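Transcriptional regulator, LacI family protein (PDB 3K9C) probably binds DNA as a transcription factor of the LacI family, with a periplasmic-binding-protein-like domain of the kind that senses small ligands in its relatives. Local coordinates at residues 107-112 with 262-267; 196-201 with 231-236; 16-21 with 70-75. All blocks are in the same frame, centred on the assembly; numbering follows the deposited sequence.

Contact 1. Residues 107-112 with 262-267; sequences RGDDVA and DLVLAP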
loop_
_atom_site.group_PDB
_atom_site.type_symbol
_atom_site.label_atom_id
_atom_site.label_comp_id
_atom_site.label_asym_id
_atom_site.label_seq_id
_atom_site.Cartn_x
_atom_site.Cartn_y
_atom_site.Cartn_z
ATOM N N ARG B 107 13.973 2.778 16.886
ATOM C CA ARG B 107 12.976 1.717 16.846
ATOM C C ARG B 107 12.016 1.769 18.025
ATOM O O ARG B 107 12.270 2.451 19.027
ATOM C CB ARG B 107 13.696 0.367 16.841
ATOM C CG ARG B 107 14.605 0.167 18.051
ATOM C CD ARG B 107 15.724 -0.813 17.754
ATOM N NE ARG B 107 16.611 -1.018 18.896
ATOM C CZ ARG B 107 16.311 -1.748 19.966
ATOM N NH1 ARG B 107 15.138 -2.361 20.056
ATOM N NH2 ARG B 107 17.186 -1.856 20.959
ATOM N N GLY B 108 10.914 1.039 17.898
ATOM C CA GLY B 108 9.934 0.992 18.963
ATOM C C GLY B 108 10.272 -0.129 19.925
ATOM O O GLY B 108 11.020 -1.051 19.585
ATOM N N ASP B 109 9.737 -0.045 21.137
ATOM C CA ASP B 109 9.980 -1.072 22.140
ATOM C C ASP B 109 8.989 -2.213 21.875
ATOM O O ASP B 109 7.932 -2.278 22.502
ATOM C CB ASP B 109 9.753 -0.497 23.541
ATOM C CG ASP B 109 10.308 -1.395 24.639
ATOM O OD1 ASP B 109 10.179 -2.637 24.530
ATOM O OD2 ASP B 109 10.867 -0.848 25.614
ATOM N N ASP B 110 9.340 -3.092 20.936
ATOM C CA ASP B 110 8.495 -4.223 20.554
ATOM C C ASP B 110 8.037 -5.100 21.710
ATOM O O ASP B 110 6.883 -5.529 21.737
ATOM C CB ASP B 110 9.200 -5.094 19.497
ATOM C CG ASP B 110 9.333 -4.388 18.148
ATOM O OD1 ASP B 110 8.350 -3.754 17.705
ATOM O OD2 ASP B 110 10.414 -4.476 17.523
ATOM N N VAL B 111 8.937 -5.390 22.648
ATOM C CA VAL B 111 8.574 -6.209 23.808
ATOM C C VAL B 111 7.467 -5.477 24.552
ATOM O O VAL B 111 6.416 -6.045 24.836
ATOM C CB VAL B 111 9.783 -6.417 24.768
ATOM C CG1 VAL B 111 9.327 -7.079 26.064
ATOM C CG2 VAL B 111 10.837 -7.276 24.094
ATOM N N ALA B 112 7.704 -4.201 24.846
ATOM C CA ALA B 112 6.720 -3.384 25.555
ATOM C C ALA B 112 5.411 -3.295 24.781
ATOM O O ALA B 112 4.332 -3.360 25.363
ATOM C CB ALA B 112 7.277 -1.976 25.790
ATOM N N ASP B 262 21.341 4.313 19.765
ATOM C CA ASP B 262 20.294 3.308 19.614
ATOM C C ASP B 262 19.105 3.835 20.415
ATOM O O ASP B 262 18.999 3.592 21.617
ATOM C CB ASP B 262 20.752 1.967 20.186
ATOM C CG ASP B 262 19.637 0.932 20.211
ATOM O OD1 ASP B 262 19.086 0.623 19.132
ATOM O OD2 ASP B 262 19.310 0.427 21.310
ATOM N N LEU B 263 18.217 4.563 19.743
ATOM C CA LEU B 263 17.053 5.160 20.391
ATOM C C LEU B 263 15.784 4.301 20.359
ATOM O O LEU B 263 15.215 4.050 19.292
ATOM C CB LEU B 263 16.766 6.521 19.749
ATOM C CG LEU B 263 15.645 7.359 20.358
ATOM C CD1 LEU B 263 15.941 7.624 21.831
ATOM C CD2 LEU B 263 15.521 8.670 19.598
ATOM N N VAL B 264 15.341 3.860 21.534
ATOM C CA VAL B 264 14.134 3.049 21.641
ATOM C C VAL B 264 12.961 3.902 22.115
ATOM O O VAL B 264 13.039 4.552 23.154
ATOM C CB VAL B 264 14.329 1.875 22.619
ATOM C CG1 VAL B 264 13.025 1.116 22.786
ATOM C CG2 VAL B 264 15.409 0.934 22.093
ATOM N N LEU B 265 11.872 3.885 21.348
ATOM C CA LEU B 265 10.679 4.660 21.658
ATOM C C LEU B 265 9.527 3.824 22.221
ATOM O O LEU B 265 9.318 2.674 21.828
ATOM C CB LEU B 265 10.201 5.383 20.400
ATOM C CG LEU B 265 11.291 6.093 19.590
ATOM C CD1 LEU B 265 10.661 6.790 18.395
ATOM C CD2 LEU B 265 12.030 7.099 20.472
ATOM N N ALA B 266 8.770 4.422 23.134
ATOM C CA ALA B 266 7.635 3.750 23.750
ATOM C C ALA B 266 6.427 3.756 22.827
ATOM O O ALA B 266 6.103 4.772 22.219
ATOM C CB ALA B 266 7.271 4.432 25.052
ATOM N N PRO B 267 5.751 2.604 22.699
ATOM C CA PRO B 267 4.568 2.499 21.843
ATOM C C PRO B 267 3.335 2.676 22.724
ATOM O O PRO B 267 3.452 2.735 23.944
ATOM C CB PRO B 267 4.675 1.081 21.308
ATOM C CG PRO B 267 5.165 0.341 22.516
ATOM C CD PRO B 267 6.256 1.263 23.051
#
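Arg-107 and Asp-262 form a side-on, two-pronged salt bridge on two neighbouring parallel strands, 104-108 and 262-270, in the mixed sheet of this periplasmic-binding-protein-like fold. Arg-107 NE reaches Asp-262 OD1 at 3.0 Å, almost in the guanidinium plane, while Arg-107 NH2 donates to Asp-262 OD2 at 3.1 Å, somewhat tilted from it. Both carboxylate oxygens use their syn lone pairs, and the two flat groups lie nearly coplanar, 24° apart. Val-264 CG2 covers one face of the guanidinium, over its centre, 3.5 Å from Arg-107 CZ. With CG held between the backbone N and the carbonyl carbon (chi1 58°), the arginine chain runs extended from CG to NE over the valine and on to the aspartate.

The backbones set this register. Arg-107 N donates to Leu-263 O, and Leu-265 N returns a bond to Arg-107 O at 2.8 Å. The ladder goes one step past the strand end, where Asp-109 N gives a more bent bond to Leu-265 O. Further out, Leu-265 packs on Met-243 of helix 240-255, and Asp-110 OD1 makes a salt bridge with Arg-143. Asp-109 CB rests against Val-264 CG1 and the Pro-267 ring. Asp-109 is the N-cap residue of helix 110-123, and its OD1 accepts from Ala-112 N at 2.9 Å, met from above the carboxylate plane.

Contact 2. Residues 196-201 with 231-236; sequences CATGVL and VQMTTI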
loop_
_atom_site.group_PDB
_atom_site.type_symbol
_atom_site.label_atom_id
_atom_site.label_comp_id
_atom_site.label_asym_id
_atom_site.label_seq_id
_atom_site.Cartn_x
_atom_site.Cartn_y
_atom_site.Cartn_z
ATOM N N CYS B 196 -1.133 -8.207 8.537
ATOM C CA CYS B 196 -1.332 -9.603 8.917
ATOM C C CYS B 196 -2.715 -9.737 9.554
ATOM O O CYS B 196 -3.450 -10.694 9.294
ATOM C CB CYS B 196 -0.258 -10.022 9.921
ATOM S SG CYS B 196 -0.386 -11.709 10.498
ATOM N N ALA B 197 -3.062 -8.759 10.389
ATOM C CA ALA B 197 -4.355 -8.735 11.076
ATOM C C ALA B 197 -5.478 -8.622 10.048
ATOM O O ALA B 197 -6.548 -9.202 10.215
ATOM C CB ALA B 197 -4.410 -7.551 12.062
ATOM N N THR B 198 -5.234 -7.876 8.980
ATOM C CA THR B 198 -6.250 -7.734 7.943
ATOM C C THR B 198 -6.655 -9.108 7.408
ATOM O O THR B 198 -7.834 -9.355 7.151
ATOM C CB THR B 198 -5.752 -6.862 6.771
ATOM O OG1 THR B 198 -5.594 -5.506 7.209
ATOM C CG2 THR B 198 -6.761 -6.898 5.622
ATOM N N GLY B 199 -5.680 -10.005 7.261
ATOM C CA GLY B 199 -5.966 -11.345 6.773
ATOM C C GLY B 199 -6.701 -12.188 7.799
ATOM O O GLY B 199 -7.515 -13.059 7.452
ATOM N N VAL B 200 -6.401 -11.939 9.070
ATOM C CA VAL B 200 -7.025 -12.653 10.167
ATOM C C VAL B 200 -8.509 -12.301 10.188
ATOM O O VAL B 200 -9.357 -13.178 10.302
ATOM C CB VAL B 200 -6.391 -12.253 11.517
ATOM C CG1 VAL B 200 -7.172 -12.873 12.668
ATOM C CG2 VAL B 200 -4.914 -12.688 11.551
ATOM N N LEU B 201 -8.806 -11.008 10.082
ATOM C CA LEU B 201 -10.187 -10.528 10.080
ATOM C C LEU B 201 -10.935 -11.021 8.847
ATOM O O LEU B 201 -12.113 -11.367 8.937
ATOM C CB LEU B 201 -10.223 -8.998 10.101
ATOM C CG LEU B 201 -9.715 -8.307 11.365
ATOM C CD1 LEU B 201 -9.598 -6.807 11.113
ATOM C CD2 LEU B 201 -10.660 -8.592 12.520
ATOM N N VAL B 231 -13.081 -1.072 9.182
ATOM C CA VAL B 231 -12.172 -2.063 9.744
ATOM C C VAL B 231 -12.076 -1.835 11.253
ATOM O O VAL B 231 -12.298 -2.758 12.038
ATOM C CB VAL B 231 -10.770 -1.973 9.102
ATOM C CG1 VAL B 231 -9.839 -2.989 9.735
ATOM C CG2 VAL B 231 -10.873 -2.225 7.606
ATOM N N GLN B 232 -11.775 -0.593 11.641
ATOM C CA GLN B 232 -11.659 -0.186 13.048
ATOM C C GLN B 232 -10.871 -1.193 13.889
ATOM O O GLN B 232 -11.366 -1.735 14.875
ATOM C CB GLN B 232 -13.052 0.038 13.653
ATOM C CG GLN B 232 -14.218 -0.391 12.759
ATOM C CD GLN B 232 -15.570 -0.263 13.447
ATOM O OE1 GLN B 232 -15.971 0.826 13.877
ATOM N NE2 GLN B 232 -16.280 -1.381 13.555
HETATM N N MSE B 233 -9.618 -1.397 13.501
HETATM C CA MSE B 233 -8.727 -2.344 14.153
HETATM C C MSE B 233 -7.976 -1.841 15.389
HETATM O O MSE B 233 -7.305 -0.805 15.354
HETATM C CB MSE B 233 -7.722 -2.830 13.113
HETATM C CG MSE B 233 -6.870 -4.004 13.510
HETATM SE SE MSE B 233 -5.503 -4.105 12.158
HETATM C CE MSE B 233 -6.577 -4.943 10.787
ATOM N N THR B 234 -8.115 -2.580 16.487
ATOM C CA THR B 234 -7.405 -2.263 17.722
ATOM C C THR B 234 -5.968 -2.614 17.354
ATOM O O THR B 234 -5.714 -3.686 16.785
ATOM C CB THR B 234 -7.887 -3.151 18.896
ATOM O OG1 THR B 234 -9.231 -2.797 19.232
ATOM C CG2 THR B 234 -6.994 -2.979 20.119
ATOM N N THR B 235 -5.034 -1.726 17.669
ATOM C CA THR B 235 -3.644 -1.941 17.293
ATOM C C THR B 235 -2.674 -1.234 18.231
ATOM O O THR B 235 -3.085 -0.522 19.143
ATOM C CB THR B 235 -3.412 -1.418 15.853
ATOM O OG1 THR B 235 -2.122 -1.813 15.388
ATOM C CG2 THR B 235 -3.503 0.100 15.823
ATOM N N ILE B 236 -1.385 -1.432 17.989
ATOM C CA ILE B 236 -0.338 -0.817 18.787
ATOM C C ILE B 236 0.423 0.192 17.942
ATOM O O ILE B 236 1.031 -0.169 16.928
ATOM C CB ILE B 236 0.646 -1.877 19.310
ATOM C CG1 ILE B 236 -0.078 -2.790 20.295
ATOM C CG2 ILE B 236 1.834 -1.209 19.966
ATOM C CD1 ILE B 236 0.686 -4.016 20.614
#
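Selenomethionine Met-233 drives its tip against helix 194-206 between Ala-197 and Leu-201, residues one turn apart. Here the packing is close: Met-233 SE lies 3.6 Å from Ala-197 CB, and the terminal methyl CE of Met-233 is 3.6 Å from Leu-201 CD1. The same methyl also comes near the helix backbone, 3.7 Å from Thr-198 N. The chain leaves its backbone extended through SE, with CG anti to N (chi1 -169°), and then bends at chi3 (-78°), which turns CE along the helix surface toward Leu-201. No hydrogen bond joins the two segments; shape and apolar contact do the work.

This is plain helix-on-loop packing in the periplasmic-binding-protein-like fold. Residues 231-234 are the irregular lead-in to strand 235-237, the edge strand of the seven-stranded mixed sheet, while the helix follows strand 188-191 of the four-stranded parallel sheet. Ala-226 of the short helix 224-227 packs on Met-233 as well.

Away from the selenium the fit slackens. The Leu-201 and Val-231 side chains cross obliquely, Leu-201 CD1 4.1 Å from Val-231 CG1, and Val-231 is partly exposed, as is Thr-198. The Thr-198 side chain crosses that of Met-233 at about a right angle, with Thr-198 OG1 3.8 Å from Met-233 CE, but its hydrogen bond runs back along its own helix to Asp-194 O.

Contact 3. Residues 16-21 with 70-75; sequences GVVFEL and AILLGT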
loop_
_atom_site.group_PDB
_atom_site.type_symbol
_atom_site.label_atom_id
_atom_site.label_comp_id
_atom_site.label_asym_id
_atom_site.label_seq_id
_atom_site.Cartn_x
_atom_site.Cartn_y
_atom_site.Cartn_z
ATOM N N GLY B 16 19.242 10.102 2.293
ATOM C CA GLY B 16 18.793 8.931 1.568
ATOM C C GLY B 16 17.879 8.063 2.402
ATOM O O GLY B 16 18.138 7.832 3.580
ATOM N N VAL B 17 16.803 7.580 1.793
ATOM C CA VAL B 17 15.865 6.720 2.512
ATOM C C VAL B 17 15.528 5.450 1.725
ATOM O O VAL B 17 14.973 5.519 0.634
ATOM C CB VAL B 17 14.543 7.472 2.820
ATOM C CG1 VAL B 17 13.577 6.555 3.566
ATOM C CG2 VAL B 17 14.831 8.715 3.636
ATOM N N VAL B 18 15.878 4.291 2.274
ATOM C CA VAL B 18 15.568 3.012 1.631
ATOM C C VAL B 18 14.287 2.479 2.296
ATOM O O VAL B 18 14.200 2.441 3.524
ATOM C CB VAL B 18 16.733 2.012 1.829
ATOM C CG1 VAL B 18 16.422 0.681 1.159
ATOM C CG2 VAL B 18 18.019 2.597 1.235
ATOM N N PHE B 19 13.293 2.081 1.501
ATOM C CA PHE B 19 12.030 1.574 2.059
ATOM C C PHE B 19 11.350 0.557 1.147
ATOM O O PHE B 19 11.607 0.518 -0.059
ATOM C CB PHE B 19 11.049 2.729 2.305
ATOM C CG PHE B 19 10.347 3.190 1.067
ATOM C CD1 PHE B 19 9.006 2.896 0.864
ATOM C CD2 PHE B 19 11.033 3.899 0.089
ATOM C CE1 PHE B 19 8.355 3.302 -0.299
ATOM C CE2 PHE B 19 10.399 4.309 -1.071
ATOM C CZ PHE B 19 9.057 4.013 -1.268
ATOM N N GLU B 20 10.465 -0.252 1.727
ATOM C CA GLU B 20 9.739 -1.269 0.969
ATOM C C GLU B 20 8.489 -0.720 0.297
ATOM O O GLU B 20 7.551 -0.270 0.966
ATOM C CB GLU B 20 9.332 -2.428 1.879
ATOM C CG GLU B 20 10.456 -3.360 2.251
ATOM C CD GLU B 20 10.030 -4.393 3.280
ATOM O OE1 GLU B 20 8.948 -5.006 3.111
ATOM O OE2 GLU B 20 10.782 -4.592 4.254
ATOM N N LEU B 21 8.482 -0.768 -1.029
ATOM C CA LEU B 21 7.343 -0.301 -1.806
ATOM C C LEU B 21 6.081 -1.065 -1.374
ATOM O O LEU B 21 6.118 -2.272 -1.134
ATOM C CB LEU B 21 7.606 -0.530 -3.298
ATOM C CG LEU B 21 6.938 0.434 -4.281
ATOM C CD1 LEU B 21 7.379 1.854 -3.973
ATOM C CD2 LEU B 21 7.313 0.066 -5.715
ATOM N N ALA B 70 22.262 7.763 5.169
ATOM C CA ALA B 70 21.374 6.747 4.637
ATOM C C ALA B 70 20.521 6.210 5.771
ATOM O O ALA B 70 21.045 5.693 6.756
ATOM C CB ALA B 70 22.180 5.611 4.000
ATOM N N ILE B 71 19.208 6.360 5.628
ATOM C CA ILE B 71 18.242 5.870 6.606
ATOM C C ILE B 71 17.549 4.647 5.985
ATOM O O ILE B 71 16.832 4.766 4.984
ATOM C CB ILE B 71 17.188 6.940 6.911
ATOM C CG1 ILE B 71 17.848 8.138 7.591
ATOM C CG2 ILE B 71 16.083 6.352 7.780
ATOM C CD1 ILE B 71 16.941 9.329 7.720
ATOM N N LEU B 72 17.775 3.475 6.571
ATOM C CA LEU B 72 17.187 2.241 6.057
ATOM C C LEU B 72 15.991 1.791 6.898
ATOM O O LEU B 72 16.135 1.475 8.081
ATOM C CB LEU B 72 18.239 1.121 6.034
ATOM C CG LEU B 72 19.632 1.408 5.446
ATOM C CD1 LEU B 72 20.433 0.107 5.411
ATOM C CD2 LEU B 72 19.523 1.989 4.050
ATOM N N LEU B 73 14.810 1.757 6.290
ATOM C CA LEU B 73 13.621 1.324 7.015
ATOM C C LEU B 73 13.495 -0.204 7.023
ATOM O O LEU B 73 13.404 -0.833 5.977
ATOM C CB LEU B 73 12.366 1.941 6.394
ATOM C CG LEU B 73 12.354 3.451 6.162
ATOM C CD1 LEU B 73 10.919 3.899 5.849
ATOM C CD2 LEU B 73 12.884 4.178 7.390
ATOM N N GLY B 74 13.509 -0.794 8.214
ATOM C CA GLY B 74 13.387 -2.238 8.335
ATOM C C GLY B 74 14.346 -3.038 7.468
ATOM O O GLY B 74 13.971 -4.060 6.902
ATOM N N THR B 75 15.589 -2.584 7.370
ATOM C CA THR B 75 16.598 -3.259 6.559
ATOM C C THR B 75 16.887 -4.699 6.996
ATOM O O THR B 75 16.755 -5.044 8.171
ATOM C CB THR B 75 17.930 -2.464 6.569
ATOM O OG1 THR B 75 18.871 -3.090 5.686
ATOM C CG2 THR B 75 18.513 -2.414 7.973
HETATM O O HOH W 1 11.616 -5.070 6.681
HETATM O O HOH W 2 13.869 -3.708 3.466
#
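Val-18 and Leu-72 stand side by side on one face of the sheet, pointing the same way; the modelled 3.2 Å between Val-18 CG2 and Leu-72 CD2 is shorter than a usual methyl contact, and its exact value is doubtful. On the other face Val-17 lies level with Ile-71 but leans its CG1 toward Leu-73, two residues further along the neighbouring strand, with Val-17 CG1 4.2 Å from Leu-73 CG. Leu-73 touches a second residue of strand 13-20: its CD1 packs 3.7 Å from Phe-19 CB. Phe-19 CG sits between the backbone N and the carbonyl carbon (chi1 79°), and this carries the ring away from Leu-73, toward Val-30 and His-26 of helix 24-39.

These are adjacent parallel strands of an alpha/beta sheet, 13-20 and 67-73, crossing at -15° with helices over both faces: 24-39 covers Val-17 and Leu-73, 55-63 covers Val-18. Ile-71 N donates to Gly-16 O at 2.7 Å, Val-18 N to Ile-71 O, and Leu-73 N to Val-18 O.

At the C-terminal ends the strands part, and water takes over. One molecule donates to both Glu-20 OE2 and Gly-74 O, at 2.6 Å each; a second spans the same two atoms only weakly.

Contacts 1 and 3 both pair parallel strands in the seven-stranded sheet, yet their chemistry differs with place. Contact 3 is buried under helices, its backbone ladder flanked by aliphatic packing on both faces, with water between polar groups just at its strand ends; contact 1 lies at the surface and adds a salt bridge and a helix cap to its ladder. Contact 2 is buried too, but lacks any hydrogen bond across it and joins a helix to the loop before the sheet's edge strand. That strand neighbours 262-270, and Pro-267 of contact 1 packs on Ile-236 of contact 2. Contacts 2 and 3 lie on opposite sides of the chain's centre, about 25 Å apart between centres.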